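Local coordinates for periplasmic beta-glucosidase (Pseudomonas aeruginosa, PDB 6R5T), which probably hydrolyses terminal, non-reducing beta-D-glucosyl residues with release of beta-D-glucose, as a periplasmic member of glycoside hydrolase family 3, at residues 250-255 with 282-287; 176-181 with 236-241. The protein carries 1 engineered substitution. All coordinates share one frame; numbering follows the deposited sequence.

Contact 1: residues 250-255 with 282-287. Engineered in segment 250-255: Asn255 (natural residue Asp).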
loop_
_atom_site.group_PDB
_atom_site.type_symbol
_atom_site.label_atom_id
_atom_site.label_comp_id
_atom_site.label_asym_id
_atom_site.label_seq_id
_atom_site.Cartn_x
_atom_site.Cartn_y
_atom_site.Cartn_z
ATOM N N GLY A 250 30.274 11.409 -10.468
ATOM C CA GLY A 250 30.137 12.588 -9.629
ATOM C C GLY A 250 30.142 12.246 -8.152
ATOM O O GLY A 250 30.757 11.229 -7.714
ATOM N N LEU A 251 29.517 13.115 -7.383
ATOM C CA LEU A 251 29.582 13.160 -5.925
ATOM C C LEU A 251 28.303 12.549 -5.319
ATOM O O LEU A 251 27.173 12.991 -5.699
ATOM C CB LEU A 251 29.711 14.622 -5.521
ATOM C CG LEU A 251 29.768 14.897 -4.033
ATOM C CD1 LEU A 251 30.999 14.253 -3.430
ATOM C CD2 LEU A 251 29.745 16.398 -3.769
ATOM N N THR A 252 28.441 11.616 -4.397
ATOM C CA THR A 252 27.275 11.170 -3.597
ATOM C C THR A 252 27.233 11.911 -2.268
ATOM O O THR A 252 28.268 12.017 -1.546
ATOM C CB THR A 252 27.279 9.661 -3.436
ATOM O OG1 THR A 252 28.533 9.280 -2.858
ATOM C CG2 THR A 252 27.107 8.936 -4.756
ATOM N N ILE A 253 26.068 12.375 -1.870
ATOM C CA ILE A 253 25.891 13.156 -0.644
ATOM C C ILE A 253 24.865 12.426 0.207
ATOM O O ILE A 253 23.779 12.140 -0.305
ATOM C CB ILE A 253 25.430 14.584 -0.954
ATOM C CG1 ILE A 253 26.358 15.246 -1.963
ATOM C CG2 ILE A 253 25.248 15.368 0.328
ATOM C CD1 ILE A 253 25.954 16.641 -2.366
ATOM N N SER A 254 25.184 12.203 1.473
ATOM C CA SER A 254 24.212 11.642 2.426
ATOM C C SER A 254 23.111 12.662 2.668
ATOM O O SER A 254 23.244 13.888 2.496
ATOM C CB SER A 254 24.857 11.247 3.714
ATOM O OG SER A 254 24.881 12.365 4.580
ATOM N N ASN A 255 21.996 12.142 3.120
ATOM C CA ASN A 255 20.942 13.009 3.621
ATOM C C ASN A 255 21.274 13.428 5.047
ATOM O O ASN A 255 22.309 13.033 5.667
ATOM C CB ASN A 255 19.620 12.259 3.444
ATOM C CG ASN A 255 18.499 13.135 2.975
ATOM O OD1 ASN A 255 18.226 14.125 3.640
ATOM N ND2 ASN A 255 17.858 12.740 1.854
ATOM N N GLY A 282 29.388 3.639 -0.535
ATOM C CA GLY A 282 29.616 4.620 -1.599
ATOM C C GLY A 282 29.093 6.004 -1.284
ATOM O O GLY A 282 28.960 6.786 -2.243
ATOM N N VAL A 283 28.879 6.348 -0.013
ATOM C CA VAL A 283 28.484 7.729 0.364
ATOM C C VAL A 283 29.758 8.573 0.514
ATOM O O VAL A 283 30.611 8.183 1.335
ATOM C CB VAL A 283 27.669 7.735 1.649
ATOM C CG1 VAL A 283 27.399 9.147 2.087
ATOM C CG2 VAL A 283 26.372 6.961 1.485
ATOM N N ASP A 284 29.899 9.611 -0.287
ATOM C CA ASP A 284 31.148 10.429 -0.288
ATOM C C ASP A 284 31.101 11.501 0.786
ATOM O O ASP A 284 32.104 11.698 1.517
ATOM C CB ASP A 284 31.380 11.093 -1.639
ATOM C CG ASP A 284 31.613 10.147 -2.787
ATOM O OD1 ASP A 284 32.065 8.948 -2.568
ATOM O OD2 ASP A 284 31.363 10.580 -3.908
ATOM N N MET A 285 29.995 12.209 0.887
ATOM C CA MET A 285 29.954 13.423 1.711
ATOM C C MET A 285 28.885 13.217 2.780
ATOM O O MET A 285 27.754 12.671 2.513
ATOM C CB MET A 285 29.741 14.637 0.804
ATOM C CG MET A 285 29.409 15.881 1.497
ATOM S SD MET A 285 29.675 17.245 0.274
ATOM C CE MET A 285 31.275 17.858 0.838
ATOM N N ASN A 286 29.251 13.569 3.995
ATOM C CA ASN A 286 28.479 13.337 5.235
ATOM C C ASN A 286 27.796 14.625 5.667
ATOM O O ASN A 286 28.483 15.587 6.079
ATOM C CB ASN A 286 29.474 12.799 6.256
ATOM C CG ASN A 286 28.996 12.605 7.674
ATOM O OD1 ASN A 286 29.822 12.800 8.594
ATOM N ND2 ASN A 286 27.748 12.177 7.848
ATOM N N MET A 287 26.469 14.638 5.585
ATOM C CA MET A 287 25.662 15.836 5.930
ATOM C C MET A 287 25.375 15.871 7.424
ATOM O O MET A 287 24.677 14.977 7.977
ATOM C CB MET A 287 24.387 15.893 5.080
ATOM C CG MET A 287 23.580 17.135 5.226
ATOM S SD MET A 287 22.190 17.025 4.010
ATOM C CE MET A 287 22.021 18.718 3.471
#
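Ile253 and Met285 form a single backbone bridge between 250-255 and 282-287, two segments that run in broadly the same direction with 52° between them. On its two sides, Met285 N donates to Thr252 O at 3.0 Å, and Ser254 N donates to Met285 O at 2.8 Å. Side chains extend this short pairing at both ends. Thr252 OG1 sits between its own backbone N and carbonyl carbon (chi1 56°), where it can work twice: it donates to a lone pair of Gly282 O, 2.6 Å away and in the carbonyl plane, and accepts from Asp284 N at 2.9 Å. Asp284 answers with its carboxylate, whose OD2 takes Thr252 N at 3.1 Å; the N-H points almost straight at the oxygen but arrives from above the carboxylate plane. Its other oxygen, OD1, forms a salt bridge with Arg312. Farther along, Ser254 OG receives Met287 N at 2.9 Å in a nearly straight bond and donates to Asn255 O, so both of its hydrogen-bonding roles are used. Ser254 CB rests on Val283 CG1, while Leu251 CD1 lies against Asp284 CB at 3.7 Å. Asn255, an engineered replacement of the natural Asp, gives ND2 to Val221 O and lies close to the bound glucose. In this TIM-barrel-like domain the bridge joins the two outermost strands of the parallel sheet: 251-253 pairs on its other side with strand 218-221, Asn286 bonds to Leu23 beside strand 24-26, and helices 235-245 and 307-323 pack outside.

Contact 2: residues 176-181 with 236-241; sequences KHFALY and WLLTDL. With BGC (beta-D-glucopyranose), chain C.
The ring of Phe178 meets three leucines of segment 236-241, part of helix 235-245, each from a different direction. Leu237 CD1 stands over one face in a CH-pi contact, 4.2 Å from the ring centroid and 27° off the normal, and Leu237 CG closes to 3.5 Å from Phe178 CE2. Leu238 CD2 reaches the ring edge, near its plane, 3.8 Å from Phe178 CD2; Leu241 CD2 touches Phe178 CZ more loosely. With CG anti to the backbone N (chi1 -170°), the phenyl group projects from the strand onto the helix's leucines, and Ala179 CB adds a contact with Leu237 CD1. Lys176 and His177 serve the sugar instead. Lys176 NZ donates to glucose O1 at 2.8 Å and to O2 as well, while His177 NE2 shares a 2.7 Å hydrogen bond with O1. The imidazole is sandwiched between Lys176 CG over one face and Tyr181 CE2 over the other, with ND1 hydrogen-bonded to Asp128 OD2. Strand 172-178 thus carries pocket residues at its end and, at Phe178, packs against helix 235-245; the axes of 176-178 and 236-241 lie 83° apart. Strand 218-221 lies beside strand 172-178; its Val219 touches Phe178 and its Val221 touches Leu238.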
loop_
_atom_site.group_PDB
_atom_site.type_symbol
_atom_site.label_atom_id
_atom_site.label_comp_id
_atom_site.label_asym_id
_atom_site.label_seq_id
_atom_site.Cartn_x
_atom_site.Cartn_y
_atom_site.Cartn_z
ATOM N N LYS A 176 17.787 13.970 -6.380
ATOM C CA LYS A 176 17.371 13.321 -5.095
ATOM C C LYS A 176 16.001 12.660 -5.334
ATOM O O LYS A 176 15.336 12.994 -6.312
ATOM C CB LYS A 176 17.339 14.359 -3.977
ATOM C CG LYS A 176 16.237 15.401 -4.051
ATOM C CD LYS A 176 16.400 16.494 -3.028
ATOM C CE LYS A 176 15.264 17.463 -2.956
ATOM N NZ LYS A 176 15.589 18.543 -1.990
ATOM N N HIS A 177 15.589 11.728 -4.486
ATOM C CA HIS A 177 16.285 11.147 -3.348
ATOM C C HIS A 177 16.626 9.703 -3.735
ATOM O O HIS A 177 15.712 8.898 -3.900
ATOM C CB HIS A 177 15.414 11.174 -2.100
ATOM C CG HIS A 177 14.954 12.523 -1.682
ATOM N ND1 HIS A 177 13.751 13.044 -2.124
ATOM C CD2 HIS A 177 15.494 13.415 -0.814
ATOM C CE1 HIS A 177 13.606 14.229 -1.523
ATOM N NE2 HIS A 177 14.633 14.482 -0.766
ATOM N N PHE A 178 17.899 9.377 -3.938
ATOM C CA PHE A 178 18.287 8.076 -4.535
ATOM C C PHE A 178 18.264 7.063 -3.406
ATOM O O PHE A 178 19.153 7.112 -2.531
ATOM C CB PHE A 178 19.673 8.251 -5.151
ATOM C CG PHE A 178 20.115 7.098 -5.995
ATOM C CD1 PHE A 178 19.413 6.736 -7.116
ATOM C CD2 PHE A 178 21.290 6.417 -5.699
ATOM C CE1 PHE A 178 19.858 5.708 -7.935
ATOM C CE2 PHE A 178 21.710 5.347 -6.484
ATOM C CZ PHE A 178 20.994 4.994 -7.616
ATOM N N ALA A 179 17.275 6.134 -3.349
ATOM C CA ALA A 179 16.240 5.933 -4.355
ATOM C C ALA A 179 14.971 5.415 -3.679
ATOM O O ALA A 179 15.035 4.823 -2.609
ATOM C CB ALA A 179 16.701 4.923 -5.390
ATOM N N LEU A 180 13.862 5.560 -4.428
ATOM C CA LEU A 180 12.558 4.903 -4.181
ATOM C C LEU A 180 11.800 5.559 -3.024
ATOM O O LEU A 180 10.820 4.972 -2.542
ATOM C CB LEU A 180 12.730 3.409 -3.878
ATOM C CG LEU A 180 13.655 2.593 -4.774
ATOM C CD1 LEU A 180 13.535 1.125 -4.423
ATOM C CD2 LEU A 180 13.411 2.844 -6.243
ATOM N N TYR A 181 12.235 6.732 -2.590
ATOM C CA TYR A 181 11.763 7.364 -1.343
ATOM C C TYR A 181 10.236 7.555 -1.348
ATOM O O TYR A 181 9.593 7.418 -0.304
ATOM C CB TYR A 181 12.533 8.669 -1.213
ATOM C CG TYR A 181 12.272 9.507 0.004
ATOM C CD1 TYR A 181 12.112 9.000 1.273
ATOM C CD2 TYR A 181 12.257 10.873 -0.157
ATOM C CE1 TYR A 181 11.851 9.851 2.351
ATOM C CE2 TYR A 181 12.071 11.731 0.900
ATOM C CZ TYR A 181 11.831 11.218 2.155
ATOM O OH TYR A 181 11.610 12.100 3.187
ATOM N N TRP A 236 24.971 -2.133 -3.126
ATOM C CA TRP A 236 24.385 -2.525 -4.414
ATOM C C TRP A 236 23.893 -1.249 -5.106
ATOM O O TRP A 236 24.157 -0.990 -6.295
ATOM C CB TRP A 236 23.299 -3.583 -4.198
ATOM C CG TRP A 236 22.538 -3.763 -5.454
ATOM C CD1 TRP A 236 22.979 -4.454 -6.557
ATOM C CD2 TRP A 236 21.311 -3.105 -5.822
ATOM N NE1 TRP A 236 22.075 -4.301 -7.577
ATOM C CE2 TRP A 236 21.050 -3.484 -7.151
ATOM C CE3 TRP A 236 20.402 -2.274 -5.155
ATOM C CZ2 TRP A 236 19.906 -3.045 -7.812
ATOM C CZ3 TRP A 236 19.271 -1.845 -5.813
ATOM C CH2 TRP A 236 19.045 -2.206 -7.134
ATOM N N LEU A 237 23.141 -0.436 -4.377
ATOM C CA LEU A 237 22.563 0.776 -4.993
ATOM C C LEU A 237 23.639 1.792 -5.369
ATOM O O LEU A 237 23.576 2.351 -6.489
ATOM C CB LEU A 237 21.548 1.369 -4.015
ATOM C CG LEU A 237 20.821 2.607 -4.503
ATOM C CD1 LEU A 237 19.685 2.245 -5.419
ATOM C CD2 LEU A 237 20.318 3.425 -3.321
ATOM N N LEU A 238 24.568 2.090 -4.452
ATOM C CA LEU A 238 25.390 3.304 -4.609
ATOM C C LEU A 238 26.649 2.973 -5.403
ATOM O O LEU A 238 27.255 3.899 -5.927
ATOM C CB LEU A 238 25.752 3.838 -3.230
ATOM C CG LEU A 238 24.598 4.294 -2.373
ATOM C CD1 LEU A 238 25.171 4.831 -1.085
ATOM C CD2 LEU A 238 23.754 5.321 -3.093
ATOM N N THR A 239 27.069 1.732 -5.382
ATOM C CA THR A 239 28.314 1.297 -6.065
ATOM C C THR A 239 28.009 0.426 -7.276
ATOM O O THR A 239 28.330 0.866 -8.378
ATOM C CB THR A 239 29.279 0.601 -5.104
ATOM O OG1 THR A 239 29.660 1.512 -4.062
ATOM C CG2 THR A 239 30.525 0.184 -5.846
ATOM N N ASP A 240 27.410 -0.752 -7.091
ATOM C CA ASP A 240 27.164 -1.681 -8.217
ATOM C C ASP A 240 26.292 -0.997 -9.284
ATOM O O ASP A 240 26.594 -1.021 -10.476
ATOM C CB ASP A 240 26.563 -2.975 -7.710
ATOM C CG ASP A 240 27.475 -3.732 -6.754
ATOM O OD1 ASP A 240 28.660 -3.382 -6.674
ATOM O OD2 ASP A 240 26.996 -4.644 -6.078
ATOM N N LEU A 241 25.152 -0.435 -8.869
ATOM C CA LEU A 241 24.241 0.179 -9.828
ATOM C C LEU A 241 24.762 1.553 -10.238
ATOM O O LEU A 241 24.999 1.794 -11.416
ATOM C CB LEU A 241 22.865 0.261 -9.187
ATOM C CG LEU A 241 21.838 0.918 -10.099
ATOM C CD1 LEU A 241 21.563 0.054 -11.324
ATOM C CD2 LEU A 241 20.570 1.201 -9.303
HETATM C C2 BGC C . 16.839 18.144 1.453
HETATM C C3 BGC C . 17.708 18.190 2.726
HETATM C C4 BGC C . 16.724 18.033 3.917
HETATM C C5 BGC C . 16.049 16.659 3.750
HETATM C C6 BGC C . 15.008 16.382 4.812
HETATM C C1 BGC C . 16.062 16.822 1.424
HETATM O O1 BGC C . 15.231 16.935 0.311
HETATM O O2 BGC C . 17.572 18.250 0.239
HETATM O O3 BGC C . 18.342 19.483 2.807
HETATM O O4 BGC C . 17.498 18.059 5.127
HETATM O O5 BGC C . 15.262 16.692 2.596
HETATM O O6 BGC C . 14.450 15.078 4.616
#

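How the contacts relate
From the N terminus, strand 172-178 comes first, and contact 2 closes a loop of 54 intervening residues when helix 235-245 packs on it. The chain then passes from that helix into strand 251-253, which opens contact 1; a largely helical excursion of 26 residues brings it back at 282-287. The two loops lie in series, neither nested nor crossed. They nevertheless touch: Val283 CG2 is 3.5 Å from Leu238 CD1, and Asn255 ND2 is 3.6 Å from His177 CD2. Contact 1 closes the parallel sheet into a barrel, contact 2 fixes an outer helix to it, and both supply residues to the sugar pocket.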